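Local coordinates for uncharacterized protein DUF849 with a TIM barrel fold (Burkholderia xenovorans LB400, PDB 3E49) that probably catalyses the zinc-dependent cleavage of 3-keto-5-aminohexanoate or a related beta-keto acid, as a member of the BKACE family, at residues A[42-47]-A[276-281]. Numbering follows the deposited sequence.
Sequences AEAGAA and QVRKIR
Val277 and Arg281, one turn apart on helix 273-286, both reach the C-terminal end of helix 31-44 at Ala44, joining two outer helices of the TIM barrel on the outside of strand 10-13. Helix 31-44 finishes in a Schellman motif: Gly45, at a positive phi, turns the chain toward Ala46 and strand 48-54, which carries the zinc ligands His50 and His52. The last turn leaves the carbonyl of Ala44 directed at the neighbouring helix, where Arg281 takes it up. Its NH1 donates to Ala44 O at 2.8 Å, but the bond is bent (139° at the hydrogen), and the nitrogen sits above the carbonyl plane instead of on a lone pair. The guanidinium offers an edge, tilted so that the oxygen lies somewhat out of its plane. CD already lies 3.0 Å from Ala44 O, and the bend at chi3 (57°) turns the guanidinium so that NH1 reaches the same oxygen.

Beside this polar bond the contact is apolar. Val277 faces the turn mainly with CG1, which is anti to the backbone N (chi1 174°) and meets the methyl of Ala44, CB to CG1 3.6 Å; CG2 makes a looser approach to Ala46, whose CB lies 4.3 Å from that CG2. Val277 also touches Ile10 and Val256 of the barrel strands, so its inner side is covered by the sheet. On the solvent side Arg278 lays its aliphatic stem beside Ala44, CG to CB 4.2 Å. Val277 CG1 also crowds the carbonyl that Arg281 grips, lying 3.2 Å from Ala44 O.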
ATOM      1  N   ALA A  42     -26.836  23.724  -1.185  1.00 29.67           N
ATOM      2  CA  ALA A  42     -26.882  23.816  -2.626  1.00 30.05           C
ATOM      3  C   ALA A  42     -26.379  25.165  -3.085  1.00 31.01           C
ATOM      4  O   ALA A  42     -25.607  25.238  -4.048  1.00 32.57           O
ATOM      5  CB  ALA A  42     -28.284  23.543  -3.135  1.00 29.79           C
ATOM      6  N   GLU A  43     -26.782  26.245  -2.418  1.00 28.38           N
ATOM      7  CA  GLU A  43     -26.263  27.544  -2.766  1.00 30.18           C
ATOM      8  C   GLU A  43     -24.746  27.600  -2.618  1.00 29.22           C
ATOM      9  O   GLU A  43     -24.064  28.326  -3.349  1.00 28.50           O
ATOM     10  CB  GLU A  43     -26.875  28.635  -1.880  1.00 30.30           C
ATOM     11  CG  GLU A  43     -28.347  28.964  -2.139  1.00 35.25           C
ATOM     12  CD  GLU A  43     -28.911  29.977  -1.112  1.00 35.89           C
ATOM     13  OE1 GLU A  43     -28.149  30.371  -0.164  1.00 34.75           O
ATOM     14  OE2 GLU A  43     -30.108  30.359  -1.258  1.00 42.64           O
ATOM     15  N   ALA A  44     -24.209  26.878  -1.625  1.00 29.08           N
ATOM     16  CA  ALA A  44     -22.747  26.853  -1.405  1.00 27.73           C
ATOM     17  C   ALA A  44     -22.013  25.953  -2.394  1.00 27.87           C
ATOM     18  O   ALA A  44     -20.785  25.988  -2.429  1.00 26.20           O
ATOM     19  CB  ALA A  44     -22.375  26.454   0.056  1.00 25.93           C
ATOM     20  N   GLY A  45     -22.746  25.145  -3.158  1.00 27.33           N
ATOM     21  CA  GLY A  45     -22.142  24.283  -4.183  1.00 27.46           C
ATOM     22  C   GLY A  45     -22.426  22.804  -4.126  1.00 26.22           C
ATOM     23  O   GLY A  45     -21.943  22.063  -4.969  1.00 28.42           O
ATOM     24  N   ALA A  46     -23.208  22.343  -3.161  1.00 24.47           N
ATOM     25  CA  ALA A  46     -23.544  20.929  -3.073  1.00 26.06           C
ATOM     26  C   ALA A  46     -24.453  20.539  -4.233  1.00 27.55           C
ATOM     27  O   ALA A  46     -25.478  21.185  -4.456  1.00 27.52           O
ATOM     28  CB  ALA A  46     -24.241  20.616  -1.765  1.00 26.27           C
ATOM     29  N   ALA A  47     -24.054  19.513  -4.985  1.00 26.63           N
ATOM     30  CA  ALA A  47     -24.853  19.035  -6.117  1.00 26.67           C
ATOM     31  C   ALA A  47     -25.767  17.921  -5.634  1.00 26.04           C
ATOM     32  O   ALA A  47     -26.733  17.618  -6.276  1.00 28.31           O
ATOM     33  CB  ALA A  47     -23.937  18.525  -7.245  1.00 26.16           C
ATOM     34  N   GLN A 276     -19.552  24.060   5.887  1.00 24.37           N
ATOM     35  CA  GLN A 276     -18.701  22.913   5.540  1.00 24.74           C
ATOM     36  C   GLN A 276     -18.488  22.767   4.046  1.00 25.38           C
ATOM     37  O   GLN A 276     -17.388  22.367   3.613  1.00 26.17           O
ATOM     38  CB  GLN A 276     -19.279  21.635   6.131  1.00 25.68           C
ATOM     39  CG  GLN A 276     -19.207  21.583   7.642  1.00 26.64           C
ATOM     40  CD  GLN A 276     -19.764  20.298   8.212  1.00 26.89           C
ATOM     41  OE1 GLN A 276     -20.432  19.557   7.507  1.00 25.40           O
ATOM     42  NE2 GLN A 276     -19.448  20.004   9.479  1.00 21.82           N
ATOM     43  N   VAL A 277     -19.514  23.106   3.247  1.00 23.99           N
ATOM     44  CA  VAL A 277     -19.374  23.080   1.800  1.00 22.87           C
ATOM     45  C   VAL A 277     -18.346  24.141   1.433  1.00 23.08           C
ATOM     46  O   VAL A 277     -17.485  23.935   0.564  1.00 22.73           O
ATOM     47  CB  VAL A 277     -20.728  23.328   1.068  1.00 21.71           C
ATOM     48  CG1 VAL A 277     -20.520  23.446  -0.438  1.00 19.47           C
ATOM     49  CG2 VAL A 277     -21.766  22.219   1.374  1.00 20.92           C
ATOM     50  N   ARG A 278     -18.424  25.299   2.072  1.00 22.37           N
ATOM     51  CA  ARG A 278     -17.446  26.372   1.783  1.00 24.79           C
ATOM     52  C   ARG A 278     -16.031  25.985   2.154  1.00 23.97           C
ATOM     53  O   ARG A 278     -15.086  26.322   1.450  1.00 25.32           O
ATOM     54  CB  ARG A 278     -17.832  27.685   2.477  1.00 26.22           C
ATOM     55  CG  ARG A 278     -19.061  28.344   1.860  1.00 23.94           C
ATOM     56  CD  ARG A 278     -19.302  29.763   2.367  1.00 25.12           C
ATOM     57  NE  ARG A 278     -19.647  29.815   3.775  1.00 27.31           N
ATOM     58  CZ  ARG A 278     -20.862  29.691   4.272  1.00 28.02           C
ATOM     59  NH1 ARG A 278     -21.910  29.518   3.472  1.00 32.34           N
ATOM     60  NH2 ARG A 278     -21.021  29.754   5.583  1.00 28.24           N
ATOM     61  N   LYS A 279     -15.878  25.268   3.249  1.00 25.64           N
ATOM     62  CA  LYS A 279     -14.551  24.876   3.705  1.00 25.63           C
ATOM     63  C   LYS A 279     -13.896  23.930   2.707  1.00 25.44           C
ATOM     64  O   LYS A 279     -12.773  24.156   2.301  1.00 25.98           O
ATOM     65  CB  LYS A 279     -14.614  24.260   5.102  1.00 25.27           C
ATOM     66  CG  LYS A 279     -13.313  24.302   5.903  1.00 31.45           C
ATOM     67  CD  LYS A 279     -12.945  25.758   6.196  1.00 39.44           C
ATOM     68  CE  LYS A 279     -11.686  25.909   7.011  1.00 40.13           C
ATOM     69  NZ  LYS A 279     -11.091  27.300   6.835  1.00 40.42           N
ATOM     70  N   ILE A 280     -14.606  22.908   2.252  1.00 25.40           N
ATOM     71  CA  ILE A 280     -14.023  21.975   1.282  1.00 22.41           C
ATOM     72  C   ILE A 280     -13.802  22.675  -0.046  1.00 23.87           C
ATOM     73  O   ILE A 280     -12.874  22.354  -0.778  1.00 25.02           O
ATOM     74  CB  ILE A 280     -14.809  20.640   1.140  1.00 21.46           C
ATOM     75  CG1 ILE A 280     -13.897  19.559   0.486  1.00 24.13           C
ATOM     76  CG2 ILE A 280     -16.214  20.839   0.377  1.00 20.13           C
ATOM     77  CD1 ILE A 280     -12.574  19.192   1.300  1.00 20.01           C
ATOM     78  N   ARG A 281     -14.628  23.668  -0.347  1.00 23.17           N
ATOM     79  CA  ARG A 281     -14.423  24.422  -1.545  1.00 23.51           C
ATOM     80  C   ARG A 281     -13.129  25.257  -1.552  1.00 22.45           C
ATOM     81  O   ARG A 281     -12.556  25.474  -2.604  1.00 22.08           O
ATOM     82  CB  ARG A 281     -15.671  25.240  -1.903  1.00 24.62           C
ATOM     83  CG  ARG A 281     -16.757  24.375  -2.439  1.00 28.39           C
ATOM     84  CD  ARG A 281     -17.863  25.267  -2.912  1.00 31.11           C
ATOM     85  NE  ARG A 281     -17.362  26.208  -3.904  1.00 30.29           N
ATOM     86  CZ  ARG A 281     -17.912  27.388  -4.160  1.00 35.20           C
ATOM     87  NH1 ARG A 281     -18.937  27.824  -3.464  1.00 35.75           N
ATOM     88  NH2 ARG A 281     -17.384  28.170  -5.058  1.00 32.61           N
TER